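Local structure of D-alanyl transferase DltD (6O93) at residues K239-N244 against E340-A345; Y218-L223 against G354-D359; Q129-L134 against E162-L167. The protein probably transfers D-alanine onto lipoteichoic acid at the membrane surface of a Gram-positive bacterium, as part of cell wall biogenesis. All coordinates share one frame; numbering follows the deposited sequence.

Interaction 1 of 3, residues K239-N244 against E340-A345; sequences KFEISN and ERYFMA
Ala345 O is gripped twice by Ser243: OG lies 2.6 Å from Ala345 O, and Ser243 N donates to the same oxygen over 3.1 Å. The two donors divide the acceptor between them, the amide arriving in the carbonyl plane and the hydroxyl tilted 24° from it. With OG turned away from its carbonyl carbon (chi1 -65°), Ser243 holds hydroxyl and amide side by side, and both reach the one oxygen. This serine stands at the N-cap position of helix 244-251, but its side chain makes no capping bond to the helix. Both segments are loops of an SGNH-hydrolase-like fold, and the strand 331-333 to helix 352-367 connection that holds 340-345 continues into Asp346 and His349, which with Ser47 have the geometry of a Ser-His-Asp triad, consistent with an active site nearby. Ile242 packs against that group. Two residues earlier, Glu241 sends an extended side chain to the type II turn Glu340 to Phe343. Glu241 OE1 accepts from Tyr342 N at 3.1 Å, nearly straight but 31° out of the carboxylate plane, on the syn side. OE2 meets the edge of the Arg341 guanidinium in a salt bridge whose bond from Arg341 NE to Glu241 OE2 is weak at 3.3 Å, and Arg300 pairs with the same oxygen. Between these two grips, a water bridges the backbones, 2.7 Å from Glu241 O and 2.8 Å from Met344 O.

Interaction 2 of 3, residues Y218-L223 against G354-D359; sequences YNFNEL and GWLAVD
Leu356 points from helix 352-367 toward the first turn of helix 220-233 and fits between Phe220 and Leu223, a helix-to-helix packing on the flank of the SGNH-like alpha/beta fold. The two neighbours meet different parts of it. Phe220 meets it at an angle: its CE1 rests 3.7 Å from Leu356 CG, while Leu356 CD2 lies over one face of the ring, 4.0 Å above the plane and displaced toward the rim. With CG anti to the backbone N (chi1 -177°), the Phe220 ring is carried toward the other helix although its CB sets off to the flank. The edge of that ring is turned to the Ala357 backbone, and Arg360 adds a cation-pi contact. Leu223 instead crosses Leu356 at about a right angle, its CB 3.8 Å from Leu356 CD1, and Leu60 of helix 57-63 also packs on Leu356. Asn219 is the N-cap of helix 220-233, its OD1 accepting from Glu222 N at 2.8 Å.

Beside this apolar contact the link turns polar. The Asp359 carboxylate is paired with Arg66 through OD1, while OD2 lies near the Tyr218 ring. One water joins the two segments here: it accepts from Tyr218 OH at 2.6 Å and donates to Asp359 OD2 at 2.8 Å and to Leu356 O at 3.1 Å.

Interaction 3 of 3, residues Q129-L134 against E162-L167; sequences QWLANL and ETLANL
This is a buried, wholly apolar contact between two helices, in which the C-terminal end of helix 124-132 and the residues just past it lie against helix 158-168. It belongs to the helical part of the SGNH-like alpha/beta fold, far from the sodium site, and is plain structural packing. The Leu167 CD2 methyl meets three side chains of 129-134: Trp130 CZ2 at 3.8 Å, Leu131 CD2 at 3.9 Å and Leu134 CD2 at 3.9 Å. The directions differ. Leu134 reaches toward Leu167 tip to tip, Leu131 crosses it obliquely, and Trp130 comes at it from the opposite direction, offering the benzo part of the indole at a slant.

Trp130 chi1 of 157° turns the indole away from its own backbone N and brings the six-membered ring across to the partner. There Trp130 CZ3 also touches Leu164 CD2 at 4.1 Å, the two side chains crossing at about a right angle. Within its own segment the indole is backed by Leu131, whose CD2 lies over one face, 3.6 Å above the plane and shifted toward the rim. The polar end of the ring, NE1, turns to Asp141 of helix 139-148, while His88 meets the indole edge-to-face.

Helix 139-148 also packs on Leu164, through Ala145 and Leu148, and Phe181 of helix 175-195 touches both Leu131 and Thr163. Thr163 divides its two branches: OG1 bonds back to Val159 O in its own helix, and the methyl faces the neighbour. That methyl meets Leu131 tip to tip, Thr163 CG2 standing 4.1 Å from Leu131 CD1.

In the fold
From the N terminus, the chain first closes interaction 3, where helix 124-132 and the residues after it meet helix 158-168 across 27 intervening, largely helical residues. Interaction 2 opens next at 218-223 and closes only at 354-359, joining the start of helix 220-233 to helix 352-367. Interaction 1 is nested inside that loop, binding the connection before helix 244-251 to the one that follows strand 331-333. Interactions 1 and 2 touch: Phe343 CE2 packs 3.6 Å from Gly354 CA. Interaction 3 lies on the opposite side of the chain's centre, its centre about 46 Å from that of interaction 1 and about 45 Å from that of interaction 2.

Interaction 1 of 3, residues K239-N244 against E340-A345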
loop_
_atom_site.group_PDB
_atom_site.type_symbol
_atom_site.label_atom_id
_atom_site.label_comp_id
_atom_site.label_asym_id
_atom_site.label_seq_id
_atom_site.Cartn_x
_atom_site.Cartn_y
_atom_site.Cartn_z
ATOM N N LYS A 239 22.123 4.448 18.633
ATOM C CA LYS A 239 21.386 4.040 19.821
ATOM C C LYS A 239 19.881 3.971 19.603
ATOM O O LYS A 239 19.151 3.647 20.545
ATOM C CB LYS A 239 21.683 5.000 20.978
ATOM C CG LYS A 239 21.387 6.458 20.661
ATOM C CD LYS A 239 21.512 7.335 21.895
ATOM C CE LYS A 239 21.315 8.804 21.554
ATOM N NZ LYS A 239 21.310 9.666 22.768
ATOM N N PHE A 240 19.398 4.265 18.396
ATOM C CA PHE A 240 17.968 4.295 18.119
ATOM C C PHE A 240 17.459 3.003 17.494
ATOM O O PHE A 240 16.302 2.950 17.067
ATOM C CB PHE A 240 17.638 5.479 17.208
ATOM C CG PHE A 240 18.058 6.807 17.769
ATOM C CD1 PHE A 240 17.280 7.451 18.714
ATOM C CD2 PHE A 240 19.234 7.409 17.352
ATOM C CE1 PHE A 240 17.666 8.673 19.236
ATOM C CE2 PHE A 240 19.625 8.629 17.870
ATOM C CZ PHE A 240 18.840 9.262 18.811
ATOM N N GLU A 241 18.290 1.962 17.438
ATOM C CA GLU A 241 17.920 0.696 16.802
ATOM C C GLU A 241 17.511 0.910 15.346
ATOM O O GLU A 241 16.575 0.282 14.846
ATOM C CB GLU A 241 16.806 -0.014 17.576
ATOM C CG GLU A 241 17.246 -0.581 18.920
ATOM C CD GLU A 241 16.222 -1.529 19.520
ATOM O OE1 GLU A 241 15.232 -1.857 18.831
ATOM O OE2 GLU A 241 16.410 -1.951 20.682
ATOM N N ILE A 242 18.221 1.803 14.659
ATOM C CA ILE A 242 17.994 2.084 13.245
ATOM C C ILE A 242 19.083 1.401 12.432
ATOM O O ILE A 242 20.240 1.319 12.867
ATOM C CB ILE A 242 17.970 3.602 12.978
ATOM C CG1 ILE A 242 16.772 4.244 13.685
ATOM C CG2 ILE A 242 17.926 3.880 11.480
ATOM C CD1 ILE A 242 16.800 5.762 13.694
ATOM N N SER A 243 18.717 0.905 11.250
ATOM C CA SER A 243 19.687 0.251 10.381
ATOM C C SER A 243 20.869 1.176 10.116
ATOM O O SER A 243 20.707 2.388 9.954
ATOM C CB SER A 243 19.028 -0.159 9.063
ATOM O OG SER A 243 18.037 -1.148 9.277
ATOM N N ASN A 244 22.067 0.588 10.069
ATOM C CA ASN A 244 23.288 1.381 9.959
ATOM C C ASN A 244 23.259 2.282 8.731
ATOM O O ASN A 244 23.514 3.488 8.828
ATOM C CB ASN A 244 24.508 0.459 9.916
ATOM C CG ASN A 244 24.750 -0.249 11.234
ATOM O OD1 ASN A 244 24.310 0.209 12.288
ATOM N ND2 ASN A 244 25.459 -1.371 11.181
ATOM N N GLU A 340 8.670 -2.538 21.100
ATOM C CA GLU A 340 9.180 -3.869 20.797
ATOM C C GLU A 340 10.514 -3.749 20.068
ATOM O O GLU A 340 10.595 -3.128 19.003
ATOM C CB GLU A 340 8.170 -4.642 19.951
ATOM C CG GLU A 340 8.391 -6.146 19.940
ATOM C CD GLU A 340 8.111 -6.784 21.286
ATOM O OE1 GLU A 340 7.373 -6.179 22.092
ATOM O OE2 GLU A 340 8.631 -7.890 21.543
ATOM N N ARG A 341 11.557 -4.342 20.640
ATOM C CA ARG A 341 12.895 -4.207 20.083
ATOM C C ARG A 341 13.017 -4.976 18.772
ATOM O O ARG A 341 12.451 -6.061 18.613
ATOM C CB ARG A 341 13.935 -4.711 21.083
ATOM C CG ARG A 341 13.824 -4.074 22.459
ATOM C CD ARG A 341 14.864 -4.630 23.416
ATOM N NE ARG A 341 16.225 -4.350 22.967
ATOM C CZ ARG A 341 17.319 -4.658 23.656
ATOM N NH1 ARG A 341 17.220 -5.258 24.836
ATOM N NH2 ARG A 341 18.517 -4.363 23.166
ATOM N N TYR A 342 13.763 -4.401 17.829
ATOM C CA TYR A 342 14.039 -5.015 16.532
ATOM C C TYR A 342 12.777 -5.185 15.691
ATOM O O TYR A 342 12.777 -5.937 14.711
ATOM C CB TYR A 342 14.743 -6.366 16.704
ATOM C CG TYR A 342 15.849 -6.345 17.735
ATOM C CD1 TYR A 342 16.958 -5.524 17.574
ATOM C CD2 TYR A 342 15.785 -7.145 18.867
ATOM C CE1 TYR A 342 17.970 -5.500 18.514
ATOM C CE2 TYR A 342 16.794 -7.129 19.813
ATOM C CZ TYR A 342 17.884 -6.303 19.632
ATOM O OH TYR A 342 18.891 -6.283 20.570
ATOM N N PHE A 343 11.699 -4.489 16.056
ATOM C CA PHE A 343 10.448 -4.582 15.311
ATOM C C PHE A 343 10.525 -3.809 13.999
ATOM O O PHE A 343 10.022 -4.273 12.968
ATOM C CB PHE A 343 9.300 -4.055 16.175
ATOM C CG PHE A 343 7.946 -4.588 15.794
ATOM C CD1 PHE A 343 7.510 -5.813 16.273
ATOM C CD2 PHE A 343 7.102 -3.857 14.978
ATOM C CE1 PHE A 343 6.261 -6.305 15.936
ATOM C CE2 PHE A 343 5.851 -4.342 14.638
ATOM C CZ PHE A 343 5.430 -5.569 15.120
ATOM N N MET A 344 11.153 -2.640 14.021
ATOM C CA MET A 344 11.259 -1.778 12.857
ATOM C C MET A 344 12.648 -1.887 12.243
ATOM O O MET A 344 13.627 -2.201 12.924
ATOM C CB MET A 344 10.975 -0.323 13.240
ATOM C CG MET A 344 9.653 -0.125 13.959
ATOM S SD MET A 344 8.252 -0.700 12.986
ATOM C CE MET A 344 8.119 0.603 11.760
ATOM N N ALA A 345 12.720 -1.632 10.936
ATOM C CA ALA A 345 14.007 -1.596 10.252
ATOM C C ALA A 345 14.715 -0.269 10.468
ATOM O O ALA A 345 15.949 -0.220 10.476
ATOM C CB ALA A 345 13.819 -1.847 8.755
HETATM O O HOH W 1 14.882 -1.799 15.374
#

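Interaction 2 of 3, residues Y218-L223 against G354-D359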
loop_
_atom_site.group_PDB
_atom_site.type_symbol
_atom_site.label_atom_id
_atom_site.label_comp_id
_atom_site.label_asym_id
_atom_site.label_seq_id
_atom_site.Cartn_x
_atom_site.Cartn_y
_atom_site.Cartn_z
ATOM N N TYR A 218 9.642 -24.169 9.764
ATOM C CA TYR A 218 9.138 -22.933 10.344
ATOM C C TYR A 218 8.818 -23.126 11.821
ATOM O O TYR A 218 8.122 -24.073 12.199
ATOM C CB TYR A 218 7.889 -22.470 9.591
ATOM C CG TYR A 218 7.199 -21.260 10.190
ATOM C CD1 TYR A 218 6.286 -21.395 11.231
ATOM C CD2 TYR A 218 7.447 -19.985 9.699
ATOM C CE1 TYR A 218 5.652 -20.293 11.773
ATOM C CE2 TYR A 218 6.817 -18.876 10.234
ATOM C CZ TYR A 218 5.920 -19.035 11.270
ATOM O OH TYR A 218 5.293 -17.933 11.802
ATOM N N ASN A 219 9.334 -22.225 12.653
ATOM C CA ASN A 219 8.938 -22.136 14.054
ATOM C C ASN A 219 9.016 -20.672 14.451
ATOM O O ASN A 219 10.094 -20.071 14.381
ATOM C CB ASN A 219 9.832 -22.989 14.953
ATOM C CG ASN A 219 9.447 -22.889 16.418
ATOM O OD1 ASN A 219 9.875 -21.972 17.121
ATOM N ND2 ASN A 219 8.637 -23.830 16.884
ATOM N N PHE A 220 7.881 -20.100 14.856
ATOM C CA PHE A 220 7.827 -18.667 15.127
ATOM C C PHE A 220 8.822 -18.269 16.212
ATOM O O PHE A 220 9.655 -17.377 16.010
ATOM C CB PHE A 220 6.407 -18.264 15.527
ATOM C CG PHE A 220 6.245 -16.793 15.760
ATOM C CD1 PHE A 220 5.943 -15.941 14.709
ATOM C CD2 PHE A 220 6.402 -16.256 17.027
ATOM C CE1 PHE A 220 5.796 -14.581 14.921
ATOM C CE2 PHE A 220 6.257 -14.895 17.243
ATOM C CZ PHE A 220 5.955 -14.059 16.187
ATOM N N ASN A 221 8.749 -18.917 17.377
ATOM C CA ASN A 221 9.605 -18.527 18.494
ATOM C C ASN A 221 11.080 -18.610 18.119
ATOM O O ASN A 221 11.869 -17.726 18.475
ATOM C CB ASN A 221 9.305 -19.397 19.713
ATOM C CG ASN A 221 7.938 -19.111 20.309
ATOM O OD1 ASN A 221 7.384 -18.025 20.122
ATOM N ND2 ASN A 221 7.390 -20.081 21.030
ATOM N N GLU A 222 11.471 -19.661 17.395
ATOM C CA GLU A 222 12.844 -19.751 16.910
ATOM C C GLU A 222 13.173 -18.570 16.005
ATOM O O GLU A 222 14.228 -17.938 16.143
ATOM C CB GLU A 222 13.051 -21.074 16.169
ATOM C CG GLU A 222 14.478 -21.308 15.684
ATOM C CD GLU A 222 14.610 -22.566 14.840
ATOM O OE1 GLU A 222 13.570 -23.158 14.480
ATOM O OE2 GLU A 222 15.753 -22.962 14.534
ATOM N N LEU A 223 12.271 -18.252 15.075
ATOM C CA LEU A 223 12.503 -17.142 14.157
ATOM C C LEU A 223 12.531 -15.808 14.894
ATOM O O LEU A 223 13.346 -14.934 14.573
ATOM C CB LEU A 223 11.426 -17.133 13.071
ATOM C CG LEU A 223 11.435 -18.339 12.129
ATOM C CD1 LEU A 223 10.123 -18.439 11.366
ATOM C CD2 LEU A 223 12.607 -18.258 11.162
ATOM N N GLY A 354 9.105 -7.075 13.059
ATOM C CA GLY A 354 7.815 -6.561 12.627
ATOM C C GLY A 354 7.235 -7.360 11.474
ATOM O O GLY A 354 6.063 -7.748 11.497
ATOM N N TRP A 355 8.049 -7.617 10.449
ATOM C CA TRP A 355 7.573 -8.409 9.319
ATOM C C TRP A 355 7.262 -9.841 9.739
ATOM O O TRP A 355 6.297 -10.439 9.250
ATOM C CB TRP A 355 8.603 -8.390 8.192
ATOM C CG TRP A 355 8.514 -7.167 7.338
ATOM C CD1 TRP A 355 9.477 -6.219 7.160
ATOM C CD2 TRP A 355 7.391 -6.754 6.550
ATOM N NE1 TRP A 355 9.027 -5.242 6.303
ATOM C CE2 TRP A 355 7.749 -5.548 5.915
ATOM C CE3 TRP A 355 6.119 -7.287 6.317
ATOM C CZ2 TRP A 355 6.883 -4.867 5.064
ATOM C CZ3 TRP A 355 5.261 -6.611 5.469
ATOM C CH2 TRP A 355 5.647 -5.414 4.853
ATOM N N LEU A 356 8.067 -10.410 10.640
ATOM C CA LEU A 356 7.768 -11.744 11.151
ATOM C C LEU A 356 6.389 -11.782 11.794
ATOM O O LEU A 356 5.612 -12.716 11.563
ATOM C CB LEU A 356 8.836 -12.177 12.157
ATOM C CG LEU A 356 8.656 -13.580 12.747
ATOM C CD1 LEU A 356 8.872 -14.647 11.676
ATOM C CD2 LEU A 356 9.588 -13.798 13.928
ATOM N N ALA A 357 6.069 -10.774 12.611
ATOM C CA ALA A 357 4.748 -10.709 13.226
ATOM C C ALA A 357 3.662 -10.536 12.173
ATOM O O ALA A 357 2.616 -11.194 12.232
ATOM C CB ALA A 357 4.697 -9.570 14.244
ATOM N N VAL A 358 3.890 -9.652 11.198
ATOM C CA VAL A 358 2.921 -9.473 10.120
ATOM C C VAL A 358 2.763 -10.766 9.334
ATOM O O VAL A 358 1.644 -11.179 9.003
ATOM C CB VAL A 358 3.344 -8.306 9.208
ATOM C CG1 VAL A 358 2.496 -8.284 7.945
ATOM C CG2 VAL A 358 3.232 -6.983 9.948
ATOM N N ASP A 359 3.879 -11.429 9.030
ATOM C CA ASP A 359 3.825 -12.671 8.264
ATOM C C ASP A 359 2.939 -13.708 8.944
ATOM O O ASP A 359 2.187 -14.426 8.275
ATOM C CB ASP A 359 5.237 -13.225 8.071
ATOM C CG ASP A 359 5.247 -14.523 7.296
ATOM O OD1 ASP A 359 5.137 -14.472 6.050
ATOM O OD2 ASP A 359 5.356 -15.592 7.933
HETATM O O HOH W 2 5.775 -15.627 10.656
#

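Interaction 3 of 3, residues Q129-L134 against E162-L167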
loop_
_atom_site.group_PDB
_atom_site.type_symbol
_atom_site.label_atom_id
_atom_site.label_comp_id
_atom_site.label_asym_id
_atom_site.label_seq_id
_atom_site.Cartn_x
_atom_site.Cartn_y
_atom_site.Cartn_z
ATOM N N GLN A 129 -8.973 3.797 -18.506
ATOM C CA GLN A 129 -9.753 2.564 -18.509
ATOM C C GLN A 129 -10.976 2.691 -17.608
ATOM O O GLN A 129 -12.076 2.261 -17.975
ATOM C CB GLN A 129 -8.878 1.394 -18.058
ATOM C CG GLN A 129 -9.587 0.049 -18.043
ATOM C CD GLN A 129 -8.808 -1.005 -17.285
ATOM O OE1 GLN A 129 -8.216 -0.726 -16.239
ATOM N NE2 GLN A 129 -8.798 -2.225 -17.810
ATOM N N TRP A 130 -10.798 3.281 -16.425
ATOM C CA TRP A 130 -11.910 3.456 -15.497
ATOM C C TRP A 130 -13.033 4.270 -16.129
ATOM O O TRP A 130 -14.210 3.901 -16.039
ATOM C CB TRP A 130 -11.393 4.110 -14.212
ATOM C CG TRP A 130 -12.419 4.835 -13.389
ATOM C CD1 TRP A 130 -13.552 4.310 -12.835
ATOM C CD2 TRP A 130 -12.385 6.215 -13.000
ATOM N NE1 TRP A 130 -14.229 5.282 -12.134
ATOM C CE2 TRP A 130 -13.534 6.460 -12.221
ATOM C CE3 TRP A 130 -11.496 7.269 -13.240
ATOM C CZ2 TRP A 130 -13.818 7.716 -11.681
ATOM C CZ3 TRP A 130 -11.781 8.515 -12.704
ATOM C CH2 TRP A 130 -12.932 8.727 -11.933
ATOM N N LEU A 131 -12.689 5.376 -16.794
ATOM C CA LEU A 131 -13.717 6.226 -17.386
ATOM C C LEU A 131 -14.325 5.601 -18.635
ATOM O O LEU A 131 -15.519 5.785 -18.897
ATOM C CB LEU A 131 -13.137 7.601 -17.713
ATOM C CG LEU A 131 -12.680 8.413 -16.498
ATOM C CD1 LEU A 131 -11.904 9.639 -16.933
ATOM C CD2 LEU A 131 -13.875 8.811 -15.643
ATOM N N ALA A 132 -13.533 4.855 -19.408
ATOM C CA ALA A 132 -14.048 4.261 -20.637
ATOM C C ALA A 132 -15.110 3.207 -20.346
ATOM O O ALA A 132 -16.080 3.073 -21.100
ATOM C CB ALA A 132 -12.901 3.653 -21.446
ATOM N N ASN A 133 -14.948 2.456 -19.257
ATOM C CA ASN A 133 -15.843 1.356 -18.925
ATOM C C ASN A 133 -16.943 1.757 -17.952
ATOM O O ASN A 133 -17.701 0.893 -17.501
ATOM C CB ASN A 133 -15.044 0.189 -18.340
ATOM C CG ASN A 133 -14.012 -0.349 -19.306
ATOM O OD1 ASN A 133 -14.225 -0.358 -20.518
ATOM N ND2 ASN A 133 -12.886 -0.802 -18.776
ATOM N N LEU A 134 -17.053 3.038 -17.621
ATOM C CA LEU A 134 -18.044 3.482 -16.650
ATOM C C LEU A 134 -19.433 3.468 -17.278
ATOM O O LEU A 134 -19.697 4.204 -18.234
ATOM C CB LEU A 134 -17.683 4.879 -16.153
ATOM C CG LEU A 134 -18.196 5.296 -14.776
ATOM C CD1 LEU A 134 -17.736 4.318 -13.705
ATOM C CD2 LEU A 134 -17.715 6.700 -14.456
ATOM N N GLU A 162 -12.688 17.877 -18.194
ATOM C CA GLU A 162 -14.074 18.070 -18.605
ATOM C C GLU A 162 -14.922 16.854 -18.255
ATOM O O GLU A 162 -16.073 16.994 -17.823
ATOM C CB GLU A 162 -14.129 18.366 -20.103
ATOM C CG GLU A 162 -13.507 19.704 -20.468
ATOM C CD GLU A 162 -13.404 19.932 -21.965
ATOM O OE1 GLU A 162 -13.345 18.943 -22.730
ATOM O OE2 GLU A 162 -13.377 21.111 -22.373
ATOM N N THR A 163 -14.367 15.654 -18.424
ATOM C CA THR A 163 -15.098 14.444 -18.063
ATOM C C THR A 163 -15.327 14.367 -16.558
ATOM O O THR A 163 -16.424 14.018 -16.107
ATOM C CB THR A 163 -14.339 13.212 -18.554
ATOM O OG1 THR A 163 -14.160 13.291 -19.975
ATOM C CG2 THR A 163 -15.099 11.935 -18.205
ATOM N N LEU A 164 -14.305 14.689 -15.763
ATOM C CA LEU A 164 -14.455 14.631 -14.312
ATOM C C LEU A 164 -15.470 15.651 -13.816
ATOM O O LEU A 164 -16.131 15.422 -12.795
ATOM C CB LEU A 164 -13.102 14.849 -13.633
ATOM C CG LEU A 164 -12.028 13.808 -13.956
ATOM C CD1 LEU A 164 -10.744 14.120 -13.208
ATOM C CD2 LEU A 164 -12.516 12.402 -13.635
ATOM N N ALA A 165 -15.610 16.778 -14.517
ATOM C CA ALA A 165 -16.618 17.761 -14.135
ATOM C C ALA A 165 -18.023 17.189 -14.280
ATOM O O ALA A 165 -18.885 17.416 -13.423
ATOM C CB ALA A 165 -16.466 19.027 -14.977
ATOM N N ASN A 166 -18.274 16.446 -15.361
ATOM C CA ASN A 166 -19.588 15.841 -15.549
ATOM C C ASN A 166 -19.867 14.786 -14.485
ATOM O O ASN A 166 -20.992 14.691 -13.980
ATOM C CB ASN A 166 -19.694 15.236 -16.948
ATOM C CG ASN A 166 -19.574 16.277 -18.044
ATOM O OD1 ASN A 166 -19.787 17.468 -17.812
ATOM N ND2 ASN A 166 -19.234 15.831 -19.247
ATOM N N LEU A 167 -18.860 13.982 -14.133
ATOM C CA LEU A 167 -19.043 12.987 -13.083
ATOM C C LEU A 167 -19.495 13.641 -11.785
ATOM O O LEU A 167 -20.438 13.174 -11.134
ATOM C CB LEU A 167 -17.746 12.208 -12.861
ATOM C CG LEU A 167 -17.646 10.843 -13.545
ATOM C CD1 LEU A 167 -17.608 10.987 -15.061
ATOM C CD2 LEU A 167 -16.422 10.100 -13.037
#